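Local coordinates for protein polyketide synthase (Lyngbya majuscula 19L, PDB 3QIT) that probably releases the finished chain from the curacin A polyketide synthase by thioester hydrolysis, with decarboxylation and sulfate loss leaving a terminal alkene, at residues 7-10 and 15-18; 44-49 and 54-59; 58-61 and 65-68; 187-192 and 197-202. All coordinates share one frame; numbering follows the deposited sequence.

Contact 1: 7-10 and 15-18; sequences KFLE and QICL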
# COMPACT_ATOMS: atom_id res chain seq x y z
N LYS B 7 4.95 13.43 -21.89
CA LYS B 7 6.34 13.28 -21.45
C LYS B 7 6.36 12.27 -20.32
O LYS B 7 5.48 12.31 -19.45
CB LYS B 7 6.94 14.59 -20.93
CG LYS B 7 6.86 15.79 -21.88
CD LYS B 7 7.72 15.61 -23.13
CE LYS B 7 7.33 16.62 -24.18
NZ LYS B 7 8.45 16.87 -25.10
N PHE B 8 7.35 11.39 -20.30
CA PHE B 8 7.38 10.35 -19.27
C PHE B 8 8.41 10.65 -18.19
O PHE B 8 9.48 11.20 -18.48
CB PHE B 8 7.62 8.98 -19.89
CG PHE B 8 6.41 8.43 -20.57
CD1 PHE B 8 6.05 8.88 -21.85
CD2 PHE B 8 5.56 7.55 -19.92
CE1 PHE B 8 4.89 8.44 -22.46
CE2 PHE B 8 4.40 7.06 -20.55
CZ PHE B 8 4.07 7.51 -21.84
N LEU B 9 8.05 10.32 -16.95
CA LEU B 9 8.90 10.55 -15.78
C LEU B 9 9.04 9.20 -15.07
O LEU B 9 8.06 8.51 -14.88
CB LEU B 9 8.25 11.58 -14.85
CG LEU B 9 8.90 11.97 -13.53
CD1 LEU B 9 10.27 12.59 -13.80
CD2 LEU B 9 8.04 12.95 -12.76
N GLU B 10 10.26 8.80 -14.74
CA GLU B 10 10.47 7.51 -14.04
C GLU B 10 10.24 7.75 -12.56
O GLU B 10 10.66 8.77 -12.02
CB GLU B 10 11.89 6.97 -14.30
CG GLU B 10 12.19 5.55 -13.71
CD GLU B 10 12.52 5.53 -12.20
OE1 GLU B 10 12.87 6.57 -11.62
OE2 GLU B 10 12.45 4.44 -11.59
N GLN B 15 6.71 4.10 -14.88
CA GLN B 15 6.73 5.30 -15.74
C GLN B 15 5.45 6.08 -15.54
O GLN B 15 4.35 5.52 -15.61
CB GLN B 15 6.86 4.87 -17.20
CG GLN B 15 8.20 4.16 -17.49
CD GLN B 15 9.37 5.13 -17.48
OE1 GLN B 15 9.22 6.28 -17.85
NE2 GLN B 15 10.54 4.65 -17.04
N ILE B 16 5.59 7.38 -15.30
CA ILE B 16 4.42 8.26 -15.19
C ILE B 16 4.28 9.00 -16.52
O ILE B 16 5.19 9.69 -16.92
CB ILE B 16 4.64 9.30 -14.08
CG1 ILE B 16 4.80 8.62 -12.72
CG2 ILE B 16 3.43 10.30 -14.04
CD1 ILE B 16 5.31 9.58 -11.62
N CYS B 17 3.12 8.92 -17.15
CA CYS B 17 2.86 9.73 -18.36
C CYS B 17 2.30 11.08 -17.94
O CYS B 17 1.28 11.14 -17.23
CB CYS B 17 1.83 9.04 -19.27
SG CYS B 17 1.60 10.03 -20.81
N LEU B 18 2.95 12.17 -18.36
CA LEU B 18 2.40 13.51 -18.13
C LEU B 18 1.79 14.04 -19.41
O LEU B 18 2.50 14.23 -20.39
CB LEU B 18 3.53 14.46 -17.71
CG LEU B 18 4.27 14.16 -16.40
CD1 LEU B 18 5.31 15.28 -16.13
CD2 LEU B 18 3.31 14.05 -15.25
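F8 lays its ring against C17, its directly opposite partner in a non-hydrogen-bonded antiparallel pair. C17 CA stands over one face of the ring, 4.1 Å from the centroid, in a CH-pi contact that is offset toward the rim. The C17 sulfur is almost as close: SG lies 4.2 Å from the same centroid, but obliquely. It gets there because SG is anti to the backbone N (chi1 -177°). C17 CB completes the touch, 3.5 Å from F8 CE2.

Q15 and E10 form the next pair on this face. The Q15 chain bends at chi2 (-72°), which brings NE2 to 3.8 Å from E10 CG, while OE1 sits near F8 CB. The two side chains cross at about a right angle. The polar end of E10 is held elsewhere, by G13 N in the turn. L9 and I16 pack on the reverse face, with their CB atoms 4.3 Å apart.

Backbone bonds set this register. K7 and L18 bond in both directions, as do L9 and I16. The bond from I16 N to L9 O is short and nearly straight (2.7 Å, 175°).

The result is a classic beta hairpin. Strand 5-11 is one of the two outermost strands of the main sheet within this chain, and strand 14-21 joins it to strand 55-59. L9, I16 and L18 rest on helix 78-91, while the loop residue R66 touches F8 and C17.

Contact 2: 44-49 and 54-59; sequences EVALPL and YRVVAP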
# COMPACT_ATOMS: atom_id res chain seq x y z
N GLU B 44 -10.80 19.14 -22.84
CA GLU B 44 -11.78 20.20 -23.09
C GLU B 44 -11.66 21.37 -22.12
O GLU B 44 -11.98 22.50 -22.49
CB GLU B 44 -13.20 19.63 -23.15
CG GLU B 44 -13.47 18.85 -24.47
CD GLU B 44 -13.27 19.73 -25.72
OE1 GLU B 44 -13.94 20.79 -25.84
OE2 GLU B 44 -12.44 19.37 -26.58
N VAL B 45 -11.21 21.11 -20.89
CA VAL B 45 -10.81 22.18 -19.97
C VAL B 45 -9.45 22.81 -20.33
O VAL B 45 -9.26 24.03 -20.22
CB VAL B 45 -10.78 21.65 -18.51
CG1 VAL B 45 -10.32 22.75 -17.52
CG2 VAL B 45 -12.16 21.07 -18.10
N ALA B 46 -8.50 21.96 -20.74
CA ALA B 46 -7.13 22.38 -20.96
C ALA B 46 -6.99 23.33 -22.17
O ALA B 46 -6.21 24.29 -22.10
CB ALA B 46 -6.24 21.16 -21.14
N LEU B 47 -7.73 23.06 -23.24
CA LEU B 47 -7.55 23.87 -24.47
C LEU B 47 -7.76 25.37 -24.22
O LEU B 47 -6.87 26.16 -24.53
CB LEU B 47 -8.38 23.33 -25.67
CG LEU B 47 -7.94 21.92 -26.12
CD1 LEU B 47 -8.86 21.33 -27.19
CD2 LEU B 47 -6.51 21.95 -26.61
N PRO B 48 -8.90 25.76 -23.60
CA PRO B 48 -9.08 27.20 -23.36
C PRO B 48 -8.07 27.78 -22.36
O PRO B 48 -7.71 28.95 -22.49
CB PRO B 48 -10.51 27.31 -22.80
CG PRO B 48 -10.93 25.92 -22.50
CD PRO B 48 -10.14 25.02 -23.36
N LEU B 49 -7.62 26.99 -21.38
CA LEU B 49 -6.57 27.47 -20.46
C LEU B 49 -5.24 27.68 -21.16
O LEU B 49 -4.54 28.68 -20.91
CB LEU B 49 -6.34 26.49 -19.29
CG LEU B 49 -7.49 26.27 -18.32
CD1 LEU B 49 -7.19 25.07 -17.41
CD2 LEU B 49 -7.73 27.53 -17.50
N TYR B 54 -1.53 29.40 -20.15
CA TYR B 54 -1.23 28.46 -19.07
C TYR B 54 -0.64 27.20 -19.66
O TYR B 54 -0.91 26.89 -20.83
CB TYR B 54 -2.47 28.12 -18.24
CG TYR B 54 -2.87 29.27 -17.37
CD1 TYR B 54 -3.70 30.28 -17.86
CD2 TYR B 54 -2.36 29.41 -16.08
CE1 TYR B 54 -4.04 31.37 -17.08
CE2 TYR B 54 -2.71 30.50 -15.28
CZ TYR B 54 -3.55 31.48 -15.79
OH TYR B 54 -3.90 32.57 -15.04
N ARG B 55 0.20 26.56 -18.85
CA ARG B 55 0.75 25.23 -19.10
C ARG B 55 -0.11 24.27 -18.27
O ARG B 55 -0.07 24.28 -17.04
CB ARG B 55 2.22 25.20 -18.67
CG ARG B 55 2.88 23.81 -18.72
CD ARG B 55 2.99 23.27 -20.12
NE ARG B 55 3.87 22.09 -20.11
CZ ARG B 55 4.29 21.45 -21.20
NH1 ARG B 55 3.90 21.86 -22.39
NH2 ARG B 55 5.07 20.38 -21.09
N VAL B 56 -0.91 23.45 -18.95
CA VAL B 56 -1.80 22.52 -18.23
C VAL B 56 -1.13 21.14 -18.24
O VAL B 56 -0.73 20.65 -19.28
CB VAL B 56 -3.19 22.44 -18.91
CG1 VAL B 56 -4.11 21.56 -18.11
CG2 VAL B 56 -3.80 23.87 -19.11
N VAL B 57 -1.00 20.55 -17.06
CA VAL B 57 -0.34 19.27 -16.92
C VAL B 57 -1.32 18.32 -16.21
O VAL B 57 -1.84 18.64 -15.15
CB VAL B 57 0.95 19.41 -16.06
CG1 VAL B 57 1.55 18.03 -15.78
CG2 VAL B 57 1.98 20.30 -16.75
N ALA B 58 -1.55 17.15 -16.82
CA ALA B 58 -2.49 16.18 -16.28
C ALA B 58 -1.79 14.81 -16.32
O ALA B 58 -1.77 14.17 -17.36
CB ALA B 58 -3.81 16.16 -17.10
N PRO B 59 -1.26 14.35 -15.18
CA PRO B 59 -0.62 13.01 -15.13
C PRO B 59 -1.67 11.93 -15.25
O PRO B 59 -2.80 12.09 -14.76
CB PRO B 59 -0.01 12.96 -13.73
CG PRO B 59 -0.77 13.96 -12.94
CD PRO B 59 -1.18 15.04 -13.89
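V56 points its two methyl groups at different residues of helix 43-51. CG1, anti to the backbone N (chi1 -176°), meets A46 CB at 3.7 Å. CG2 turns instead to L49 CB at 3.7 Å. The valine thus straddles two helix positions three residues apart, on the side of the helix that faces the strand. The L49 and V56 side chains cross at about a right angle, and L49 CD1 also comes near V56 CG2.

Y54 meets the helix through its backbone N, CB and one edge of its ring, all gathered round L49 O. Its N donates a bent hydrogen bond to L49 O (3.2 Å, 143°), with the donor tilted from the carbonyl plane. The same oxygen lies at the edge of the tyrosine ring, in its plane, 3.5 Å from Y54 CD1. The contact is otherwise apolar and buried. The bond ties the last part of the helix to the residue just before strand 55-59.

This is the closing half of a beta-alpha-beta unit made of strand 28-32, helix 43-51 and strand 55-59, as expected in an alpha/beta hydrolase. Strand 55-59 lies between strands 14-21 and 28-32. W21 touches A46 from the first of these, and C31 touches V56 from the second. L284 of helix 276-284 packs on L49 and Y54.

Contact 3: 58-61 and 65-68; sequences APDL and GRSS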
# COMPACT_ATOMS: atom_id res chain seq x y z
N ALA B 58 -1.55 17.15 -16.82
CA ALA B 58 -2.49 16.18 -16.28
C ALA B 58 -1.79 14.81 -16.32
O ALA B 58 -1.77 14.17 -17.36
CB ALA B 58 -3.81 16.16 -17.10
N PRO B 59 -1.26 14.35 -15.18
CA PRO B 59 -0.62 13.01 -15.13
C PRO B 59 -1.67 11.93 -15.25
O PRO B 59 -2.80 12.09 -14.76
CB PRO B 59 -0.01 12.96 -13.73
CG PRO B 59 -0.77 13.96 -12.94
CD PRO B 59 -1.18 15.04 -13.89
N ASP B 60 -1.30 10.83 -15.90
CA ASP B 60 -2.09 9.61 -15.80
C ASP B 60 -1.72 8.97 -14.44
O ASP B 60 -0.53 8.71 -14.17
CB ASP B 60 -1.72 8.61 -16.91
CG ASP B 60 -2.22 9.01 -18.30
OD1 ASP B 60 -3.32 9.57 -18.47
OD2 ASP B 60 -1.48 8.73 -19.28
N LEU B 61 -2.69 8.66 -13.61
CA LEU B 61 -2.39 7.94 -12.37
C LEU B 61 -1.89 6.54 -12.73
O LEU B 61 -2.22 6.04 -13.82
CB LEU B 61 -3.64 7.88 -11.48
CG LEU B 61 -4.13 9.24 -10.96
CD1 LEU B 61 -5.44 9.04 -10.19
CD2 LEU B 61 -3.05 9.92 -10.09
N GLY B 65 -4.53 5.27 -18.26
CA GLY B 65 -3.99 5.99 -19.43
C GLY B 65 -2.75 5.30 -19.98
O GLY B 65 -2.76 4.09 -20.20
N ARG B 66 -1.67 6.05 -20.11
CA ARG B 66 -0.38 5.50 -20.55
C ARG B 66 0.68 5.33 -19.46
O ARG B 66 1.83 4.97 -19.75
CB ARG B 66 0.18 6.36 -21.71
CG ARG B 66 -0.67 6.35 -22.98
CD ARG B 66 -0.50 5.04 -23.75
NE ARG B 66 -1.46 4.88 -24.85
CZ ARG B 66 -1.31 5.36 -26.08
NH1 ARG B 66 -0.24 6.09 -26.41
NH2 ARG B 66 -2.23 5.10 -27.00
N SER B 67 0.30 5.55 -18.19
CA SER B 67 1.24 5.28 -17.10
C SER B 67 1.38 3.76 -16.87
O SER B 67 0.48 2.98 -17.23
CB SER B 67 0.83 5.96 -15.79
OG SER B 67 1.10 7.35 -15.85
N SER B 68 2.50 3.36 -16.28
CA SER B 68 2.75 1.94 -15.97
C SER B 68 1.65 1.31 -15.16
O SER B 68 1.02 1.95 -14.31
CB SER B 68 4.04 1.78 -15.14
OG SER B 68 5.11 2.22 -15.88
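Two hydrogen bonds tie D60 to the loop at G65-S67. One uses its side chain and the other its backbone. R66 N donates to D60 OD2 over 2.8 Å in a fairly straight bond (165°). The donor comes from above the carboxylate plane, 65° out of it. S67 OG donates to D60 O at 2.7 Å, from above the plane of that backbone carbonyl. Q84 NE2 also donates to D60 O. The serine oxygen lies beside its own backbone N (chi1 -75°), and this turns it to the aspartate, 3.3 Å from D60 CB. S67 OG also accepts from C17 N, so one hydroxyl links the loop to D60 and to strand 14-21.

The setting is the turn that follows strand 55-59 in an alpha/beta hydrolase fold. The chain leaves the sheet here and turns back on itself before running on to helix 78-91. L61 faces away from the loop. Its side chain packs on M104 and L108 of helix 104-115 and lies near the probable nucleophile elbow.

Charge gathers at the carboxylate. OD2 takes a salt bridge from R188 as well as the R66 amide, and OD1 accepts from G39 N. These partners would probably favour the ionised form and hold the group's rotation. The R66 side chain bends away instead, and its NE bonds to R188 O.

Van der Waals contact is close at G65. Its CA packs against the carboxylate, 3.7 Å from D60 CG, and its positive phi suits glycine. S67 CB adds a contact of 3.6 Å to L61 O.

Contact 4: 187-192 and 197-202; sequences QRITQP and VRWSWD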
# COMPACT_ATOMS: atom_id res chain seq x y z
N GLN B 187 -9.38 5.64 -28.26
CA GLN B 187 -8.15 5.49 -29.02
C GLN B 187 -6.93 5.39 -28.12
O GLN B 187 -6.07 4.53 -28.32
CB GLN B 187 -8.04 6.74 -29.94
CG GLN B 187 -6.84 6.92 -30.85
CD GLN B 187 -7.02 8.18 -31.74
OE1 GLN B 187 -7.01 9.31 -31.25
NE2 GLN B 187 -7.20 7.98 -33.04
N ARG B 188 -6.88 6.22 -27.09
CA ARG B 188 -5.72 6.26 -26.22
C ARG B 188 -5.64 5.05 -25.27
O ARG B 188 -4.55 4.61 -24.92
CB ARG B 188 -5.69 7.58 -25.43
CG ARG B 188 -4.40 7.77 -24.66
CD ARG B 188 -4.17 9.23 -24.34
NE ARG B 188 -2.89 9.43 -23.64
CZ ARG B 188 -2.72 9.44 -22.32
NH1 ARG B 188 -3.74 9.24 -21.50
NH2 ARG B 188 -1.50 9.66 -21.81
N ILE B 189 -6.80 4.53 -24.89
CA ILE B 189 -6.85 3.49 -23.85
C ILE B 189 -7.42 2.17 -24.32
O ILE B 189 -7.99 1.43 -23.54
CB ILE B 189 -7.56 3.97 -22.57
CG1 ILE B 189 -9.00 4.48 -22.85
CG2 ILE B 189 -6.66 5.01 -21.83
CD1 ILE B 189 -9.85 4.58 -21.55
N THR B 190 -7.20 1.85 -25.60
CA THR B 190 -7.50 0.49 -26.08
C THR B 190 -6.27 -0.13 -26.73
O THR B 190 -5.36 0.59 -27.19
CB THR B 190 -8.68 0.45 -27.05
OG1 THR B 190 -8.52 1.45 -28.06
CG2 THR B 190 -9.99 0.68 -26.29
N GLN B 191 -6.26 -1.46 -26.80
CA GLN B 191 -5.16 -2.19 -27.42
C GLN B 191 -5.71 -3.50 -27.94
O GLN B 191 -6.70 -4.02 -27.37
CB GLN B 191 -4.02 -2.44 -26.41
CG GLN B 191 -4.40 -3.47 -25.33
CD GLN B 191 -3.37 -3.62 -24.20
OE1 GLN B 191 -3.54 -4.48 -23.34
NE2 GLN B 191 -2.34 -2.78 -24.19
N PRO B 192 -5.10 -4.05 -29.01
CA PRO B 192 -5.56 -5.34 -29.54
C PRO B 192 -5.43 -6.47 -28.51
O PRO B 192 -4.44 -6.53 -27.76
CB PRO B 192 -4.64 -5.60 -30.73
CG PRO B 192 -4.07 -4.23 -31.11
CD PRO B 192 -3.97 -3.50 -29.79
N VAL B 197 -10.40 -5.54 -29.33
CA VAL B 197 -9.58 -4.61 -28.53
C VAL B 197 -10.10 -4.60 -27.10
O VAL B 197 -11.28 -4.84 -26.86
CB VAL B 197 -9.56 -3.16 -29.09
CG1 VAL B 197 -9.03 -3.17 -30.53
CG2 VAL B 197 -10.95 -2.50 -29.03
N ARG B 198 -9.21 -4.33 -26.16
CA ARG B 198 -9.58 -4.26 -24.76
C ARG B 198 -9.06 -2.95 -24.19
O ARG B 198 -8.18 -2.31 -24.80
CB ARG B 198 -8.97 -5.42 -23.99
CG ARG B 198 -7.45 -5.38 -23.89
CD ARG B 198 -6.90 -6.54 -23.03
NE ARG B 198 -5.44 -6.49 -22.97
CZ ARG B 198 -4.67 -7.36 -22.31
NH1 ARG B 198 -5.21 -8.36 -21.62
NH2 ARG B 198 -3.35 -7.23 -22.34
N TRP B 199 -9.58 -2.56 -23.03
CA TRP B 199 -9.01 -1.43 -22.32
C TRP B 199 -7.55 -1.67 -21.98
O TRP B 199 -7.16 -2.80 -21.67
CB TRP B 199 -9.74 -1.16 -21.01
CG TRP B 199 -11.22 -0.84 -21.15
CD1 TRP B 199 -12.24 -1.51 -20.55
CD2 TRP B 199 -11.82 0.24 -21.88
NE1 TRP B 199 -13.44 -0.91 -20.84
CE2 TRP B 199 -13.22 0.15 -21.69
CE3 TRP B 199 -11.31 1.28 -22.70
CZ2 TRP B 199 -14.12 1.05 -22.26
CZ3 TRP B 199 -12.21 2.19 -23.27
CH2 TRP B 199 -13.61 2.05 -23.06
N SER B 200 -6.74 -0.62 -22.05
CA SER B 200 -5.31 -0.78 -21.79
C SER B 200 -4.89 -0.27 -20.40
O SER B 200 -3.73 -0.37 -20.02
CB SER B 200 -4.50 -0.12 -22.91
OG SER B 200 -4.77 1.26 -22.92
N TRP B 201 -5.86 0.22 -19.64
CA TRP B 201 -5.66 0.48 -18.21
C TRP B 201 -5.74 -0.85 -17.43
O TRP B 201 -6.12 -1.89 -17.98
CB TRP B 201 -6.62 1.57 -17.69
CG TRP B 201 -8.10 1.36 -17.95
CD1 TRP B 201 -8.84 1.86 -19.00
CD2 TRP B 201 -9.01 0.60 -17.14
NE1 TRP B 201 -10.18 1.49 -18.86
CE2 TRP B 201 -10.29 0.71 -17.73
CE3 TRP B 201 -8.87 -0.12 -15.93
CZ2 TRP B 201 -11.42 0.09 -17.18
CZ3 TRP B 201 -10.01 -0.74 -15.38
CH2 TRP B 201 -11.26 -0.63 -16.02
N ASP B 202 -5.33 -0.83 -16.16
CA ASP B 202 -5.15 -2.09 -15.41
C ASP B 202 -6.49 -2.59 -14.87
O ASP B 202 -7.05 -1.98 -13.98
CB ASP B 202 -4.19 -1.86 -14.23
CG ASP B 202 -3.68 -3.15 -13.62
OD1 ASP B 202 -4.37 -4.20 -13.75
OD2 ASP B 202 -2.59 -3.13 -13.01
O HOH W 1 -2.76 2.89 -22.71
O HOH W 2 -1.37 -1.86 -21.17
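Strands 190-193 and 196-199 form a small antiparallel hairpin, with backbone bonds in both directions between Q191 and R198 and a third from S200 N to I189 O. The side chains of Q191 and R198 leave the same face. Q191 OE1 takes two bonds from the side of the guanidinium group, from R198 NE at 2.8 Å and R198 NH2 at 2.9 Å. The NE bond lies on a lone pair, in the amide carbonyl plane. The amide and guanidinium planes are turned 32° apart. Both chains run extended beyond CG, which carries their ends to each other.

I189 CD1 touches both tryptophans. It is 3.8 Å from W199 CZ3 and meets the edge of the W201 ring at W201 CD1, 3.9 Å away. W201 NE1 in turn stands over one face of W199. F160 and H157 meet W199 edge-to-face.

S200 OG shares water 1 at 2.6 Å; that water's bond to R188 O is weak. Water 2 donates to S200 O and has a weak bond to Q191 NE2.

The chemistry thus divides by position. A charged group held by a neutral amide lies on the partly exposed side. Apolar and aromatic contacts lie on the buried side, where W199 also meets helix 163-173.

Contacts 1, 2 and 3 meet around neighbouring strands 14-21 and 55-59. L18 CD2 of contact 1 packs on P59 CB of contact 2 at 3.8 Å. Contacts 2 and 3 share A58 and P59. Contacts 1 and 3 have centres about 7 Å apart. They are joined by a probable hydrogen bond between Q15 N and S68 OG (2.7 Å). Contact 4 reaches contact 3 through R66 NE to R188 O (3.1 Å, a probable hydrogen bond) and G65 CA to I189 CG2 (3.7 Å). Contact 3 lies near the probable active site: its L61 side chain is close to, without touching, the probable nucleophile elbow with S103, the likely triad serine.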